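PDB 2OKX: rhamnosidase B from Bacillus sp., which hydrolyses terminal alpha-L-rhamnose residues from rhamnosides, as a member of glycoside hydrolase family 78. Local coordinates for residues 650-662 with 712-725. Numbering follows the deposited sequence.
Sequences AARIWPAVKHTLT and LAAAAGATEEADAF
The indole of Trp654 is sandwiched between Ala713 and its own helix: Ala713 CB sits 3.7 Å from the centroid of the six-membered ring, almost on its normal, while Lys658 CB lies against the opposite face. With CG anti to the backbone N (chi1 169°), the ring reaches across to the turn at 719-722, where Trp654 NE1 gives a nearly straight hydrogen bond to Glu721 OE1 (3.1 Å, 166°). The oxygen lies in the indole plane, yet the N-H meets it from above the carboxylate. Packing is tightest where the backbones come closest, with Ala716 CB 3.4 Å from Ala651 CA and Ala650 CB 3.5 Å from Ala715 CB. Leu712 fills a hole among Ala650, Ile653, Trp654 and Val657; Phe725 fills the next, with Leu661 CB over one ring face (CH-pi) and Thr662 OG1, hydrogen-bonded to Lys658 O, at the edge. Replacing Trp654 by an alanine is likely to open a gap beside Ala713 and leave Glu721 OE1 without its indole donor. The more solvent-exposed side is looser: Lys658, extended until a bend at chi4 (59°), gives a weak hydrogen bond from NZ to Glu721 O (3.2 Å). Gly717, with positive phi, forms a Schellman motif, and the chain turns into helix 723-739; Leu712 and Phe725 thus fit as knobs into holes of helix 647-665 within the (alpha/alpha)6-barrel catalytic domain of family GH78.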
loop_
_atom_site.group_PDB
_atom_site.type_symbol
_atom_site.label_atom_id
_atom_site.label_comp_id
_atom_site.label_asym_id
_atom_site.label_seq_id
_atom_site.Cartn_x
_atom_site.Cartn_y
_atom_site.Cartn_z
ATOM N N ALA A 650 27.731 -0.668 4.394
ATOM C CA ALA A 650 28.091 -1.811 3.561
ATOM C C ALA A 650 28.587 -2.960 4.431
ATOM O O ALA A 650 28.245 -4.121 4.203
ATOM C CB ALA A 650 29.168 -1.411 2.559
ATOM N N ALA A 651 29.395 -2.624 5.432
ATOM C CA ALA A 651 29.945 -3.617 6.348
ATOM C C ALA A 651 28.834 -4.249 7.181
ATOM O O ALA A 651 28.823 -5.462 7.395
ATOM C CB ALA A 651 30.982 -2.963 7.262
ATOM N N ARG A 652 27.900 -3.423 7.646
ATOM C CA ARG A 652 26.789 -3.910 8.455
ATOM C C ARG A 652 25.847 -4.812 7.673
ATOM O O ARG A 652 25.333 -5.793 8.210
ATOM C CB ARG A 652 25.969 -2.746 9.023
ATOM C CG ARG A 652 26.682 -1.882 10.051
ATOM C CD ARG A 652 25.674 -1.024 10.804
ATOM N NE ARG A 652 24.971 -0.086 9.930
ATOM C CZ ARG A 652 25.438 1.111 9.585
ATOM N NH1 ARG A 652 24.732 1.897 8.784
ATOM N NH2 ARG A 652 26.606 1.529 10.057
ATOM N N ILE A 653 25.625 -4.485 6.403
ATOM C CA ILE A 653 24.699 -5.248 5.574
ATOM C C ILE A 653 25.296 -6.432 4.809
ATOM O O ILE A 653 24.565 -7.337 4.407
ATOM C CB ILE A 653 23.975 -4.308 4.559
ATOM C CG1 ILE A 653 22.585 -4.855 4.240
ATOM C CG2 ILE A 653 24.787 -4.181 3.273
ATOM C CD1 ILE A 653 21.622 -4.756 5.400
ATOM N N TRP A 654 26.613 -6.439 4.608
ATOM C CA TRP A 654 27.248 -7.529 3.861
ATOM C C TRP A 654 26.836 -8.933 4.304
ATOM O O TRP A 654 26.479 -9.769 3.473
ATOM C CB TRP A 654 28.777 -7.412 3.916
ATOM C CG TRP A 654 29.477 -8.642 3.393
ATOM C CD1 TRP A 654 30.365 -9.428 4.072
ATOM C CD2 TRP A 654 29.312 -9.250 2.102
ATOM N NE1 TRP A 654 30.762 -10.486 3.287
ATOM C CE2 TRP A 654 30.132 -10.402 2.074
ATOM C CE3 TRP A 654 28.553 -8.934 0.968
ATOM C CZ2 TRP A 654 30.213 -11.242 0.955
ATOM C CZ3 TRP A 654 28.632 -9.769 -0.146
ATOM C CH2 TRP A 654 29.457 -10.910 -0.142
ATOM N N PRO A 655 26.892 -9.219 5.616
ATOM C CA PRO A 655 26.509 -10.550 6.102
ATOM C C PRO A 655 25.120 -10.995 5.639
ATOM O O PRO A 655 24.940 -12.135 5.204
ATOM C CB PRO A 655 26.602 -10.397 7.618
ATOM C CG PRO A 655 27.740 -9.438 7.772
ATOM C CD PRO A 655 27.429 -8.398 6.714
ATOM N N ALA A 656 24.141 -10.098 5.730
ATOM C CA ALA A 656 22.780 -10.422 5.311
ATOM C C ALA A 656 22.736 -10.695 3.812
ATOM O O ALA A 656 21.964 -11.535 3.345
ATOM C CB ALA A 656 21.832 -9.277 5.664
ATOM N N VAL A 657 23.564 -9.978 3.057
ATOM C CA VAL A 657 23.619 -10.151 1.608
ATOM C C VAL A 657 24.236 -11.501 1.259
ATOM O O VAL A 657 23.719 -12.238 0.418
ATOM C CB VAL A 657 24.454 -9.028 0.946
ATOM C CG1 VAL A 657 24.649 -9.324 -0.532
ATOM C CG2 VAL A 657 23.752 -7.686 1.128
ATOM N N LYS A 658 25.350 -11.813 1.912
ATOM C CA LYS A 658 26.055 -13.072 1.691
ATOM C C LYS A 658 25.150 -14.243 2.073
ATOM O O LYS A 658 25.032 -15.226 1.339
ATOM C CB LYS A 658 27.328 -13.090 2.542
ATOM C CG LYS A 658 28.188 -14.333 2.405
ATOM C CD LYS A 658 29.416 -14.217 3.301
ATOM C CE LYS A 658 30.317 -15.432 3.177
ATOM N NZ LYS A 658 30.792 -15.617 1.780
ATOM N N HIS A 659 24.504 -14.110 3.227
ATOM C CA HIS A 659 23.605 -15.132 3.745
ATOM C C HIS A 659 22.516 -15.557 2.758
ATOM O O HIS A 659 22.339 -16.745 2.497
ATOM C CB HIS A 659 22.958 -14.636 5.041
ATOM C CG HIS A 659 21.944 -15.577 5.613
ATOM N ND1 HIS A 659 22.271 -16.831 6.084
ATOM C CD2 HIS A 659 20.606 -15.450 5.778
ATOM C CE1 HIS A 659 21.178 -17.436 6.514
ATOM N NE2 HIS A 659 20.154 -16.619 6.341
ATOM N N THR A 660 21.788 -14.590 2.205
ATOM C CA THR A 660 20.715 -14.917 1.275
ATOM C C THR A 660 21.221 -15.468 -0.059
ATOM O O THR A 660 20.625 -16.393 -0.617
ATOM C CB THR A 660 19.792 -13.693 1.021
ATOM O OG1 THR A 660 18.603 -14.130 0.354
ATOM C CG2 THR A 660 20.496 -12.647 0.164
ATOM N N LEU A 661 22.317 -14.914 -0.573
ATOM C CA LEU A 661 22.863 -15.403 -1.835
ATOM C C LEU A 661 23.325 -16.849 -1.691
ATOM O O LEU A 661 23.174 -17.654 -2.611
ATOM C CB LEU A 661 24.033 -14.532 -2.297
ATOM C CG LEU A 661 23.650 -13.198 -2.944
ATOM C CD1 LEU A 661 24.911 -12.425 -3.317
ATOM C CD2 LEU A 661 22.798 -13.464 -4.181
ATOM N N THR A 662 23.884 -17.174 -0.531
ATOM C CA THR A 662 24.352 -18.528 -0.267
ATOM C C THR A 662 23.193 -19.507 -0.422
ATOM O O THR A 662 23.334 -20.557 -1.051
ATOM C CB THR A 662 24.930 -18.652 1.158
ATOM O OG1 THR A 662 26.120 -17.861 1.260
ATOM C CG2 THR A 662 25.254 -20.110 1.485
ATOM N N LEU A 712 29.482 -4.462 -2.331
ATOM C CA LEU A 712 29.200 -4.381 -0.901
ATOM C C LEU A 712 30.304 -5.045 -0.092
ATOM O O LEU A 712 30.727 -4.529 0.944
ATOM C CB LEU A 712 27.854 -5.039 -0.592
ATOM C CG LEU A 712 26.647 -4.280 -1.153
ATOM C CD1 LEU A 712 25.403 -5.151 -1.108
ATOM C CD2 LEU A 712 26.449 -3.003 -0.354
ATOM N N ALA A 713 30.767 -6.197 -0.569
ATOM C CA ALA A 713 31.831 -6.927 0.111
ATOM C C ALA A 713 33.096 -6.075 0.162
ATOM O O ALA A 713 33.745 -5.972 1.203
ATOM C CB ALA A 713 32.111 -8.234 -0.616
ATOM N N ALA A 714 33.438 -5.465 -0.968
ATOM C CA ALA A 714 34.629 -4.626 -1.056
ATOM C C ALA A 714 34.473 -3.378 -0.195
ATOM O O ALA A 714 35.381 -3.009 0.552
ATOM C CB ALA A 714 34.885 -4.236 -2.506
ATOM N N ALA A 715 33.319 -2.726 -0.302
ATOM C CA ALA A 715 33.063 -1.527 0.483
ATOM C C ALA A 715 33.100 -1.896 1.958
ATOM O O ALA A 715 33.452 -1.076 2.804
ATOM C CB ALA A 715 31.701 -0.937 0.122
ATOM N N ALA A 716 32.742 -3.140 2.256
ATOM C CA ALA A 716 32.729 -3.625 3.631
ATOM C C ALA A 716 34.131 -3.972 4.117
ATOM O O ALA A 716 34.342 -4.200 5.308
ATOM C CB ALA A 716 31.821 -4.846 3.746
ATOM N N GLY A 717 35.083 -4.012 3.190
ATOM C CA GLY A 717 36.456 -4.329 3.548
ATOM C C GLY A 717 36.732 -5.820 3.617
ATOM O O GLY A 717 37.613 -6.262 4.357
ATOM N N ALA A 718 35.979 -6.597 2.843
ATOM C CA ALA A 718 36.138 -8.048 2.809
ATOM C C ALA A 718 35.836 -8.559 1.404
ATOM O O ALA A 718 35.124 -9.549 1.229
ATOM C CB ALA A 718 35.197 -8.696 3.811
ATOM N N THR A 719 36.398 -7.882 0.408
ATOM C CA THR A 719 36.182 -8.225 -0.993
ATOM C C THR A 719 36.329 -9.705 -1.357
ATOM O O THR A 719 35.589 -10.209 -2.204
ATOM C CB THR A 719 37.112 -7.395 -1.905
ATOM O OG1 THR A 719 36.820 -7.681 -3.277
ATOM C CG2 THR A 719 38.568 -7.723 -1.624
ATOM N N GLU A 720 37.274 -10.399 -0.728
ATOM C CA GLU A 720 37.493 -11.816 -1.021
ATOM C C GLU A 720 36.289 -12.703 -0.713
ATOM O O GLU A 720 36.090 -13.733 -1.359
ATOM C CB GLU A 720 38.720 -12.344 -0.269
ATOM C CG GLU A 720 38.806 -11.935 1.192
ATOM C CD GLU A 720 39.202 -10.480 1.362
ATOM O OE1 GLU A 720 40.251 -10.082 0.811
ATOM O OE2 GLU A 720 38.468 -9.737 2.047
ATOM N N GLU A 721 35.486 -12.306 0.269
ATOM C CA GLU A 721 34.308 -13.084 0.637
ATOM C C GLU A 721 33.274 -13.126 -0.488
ATOM O O GLU A 721 32.220 -13.748 -0.348
ATOM C CB GLU A 721 33.667 -12.510 1.905
ATOM C CG GLU A 721 34.457 -12.782 3.177
ATOM C CD GLU A 721 33.740 -12.306 4.428
ATOM O OE1 GLU A 721 32.538 -12.613 4.580
ATOM O OE2 GLU A 721 34.378 -11.634 5.266
ATOM N N ALA A 722 33.581 -12.474 -1.607
ATOM C CA ALA A 722 32.664 -12.437 -2.742
ATOM C C ALA A 722 33.212 -13.110 -3.998
ATOM O O ALA A 722 32.520 -13.187 -5.014
ATOM C CB ALA A 722 32.288 -10.991 -3.054
ATOM N N ASP A 723 34.445 -13.601 -3.937
ATOM C CA ASP A 723 35.044 -14.255 -5.099
ATOM C C ASP A 723 34.334 -15.547 -5.472
ATOM O O ASP A 723 34.217 -15.880 -6.651
ATOM C CB ASP A 723 36.531 -14.526 -4.862
ATOM C CG ASP A 723 37.357 -13.253 -4.848
ATOM O OD1 ASP A 723 37.361 -12.551 -3.817
ATOM O OD2 ASP A 723 37.993 -12.948 -5.879
ATOM N N ALA A 724 33.859 -16.274 -4.467
ATOM C CA ALA A 724 33.149 -17.523 -4.711
ATOM C C ALA A 724 31.874 -17.233 -5.496
ATOM O O ALA A 724 31.521 -17.966 -6.424
ATOM C CB ALA A 724 32.812 -18.205 -3.387
ATOM N N PHE A 725 31.185 -16.159 -5.121
ATOM C CA PHE A 725 29.954 -15.765 -5.803
ATOM C C PHE A 725 30.278 -15.379 -7.242
ATOM O O PHE A 725 29.504 -15.651 -8.160
ATOM C CB PHE A 725 29.299 -14.573 -5.091
ATOM C CG PHE A 725 28.689 -14.910 -3.752
ATOM C CD1 PHE A 725 28.344 -13.896 -2.864
ATOM C CD2 PHE A 725 28.445 -16.231 -3.384
ATOM C CE1 PHE A 725 27.768 -14.189 -1.629
ATOM C CE2 PHE A 725 27.869 -16.534 -2.150
ATOM C CZ PHE A 725 27.530 -15.510 -1.271
#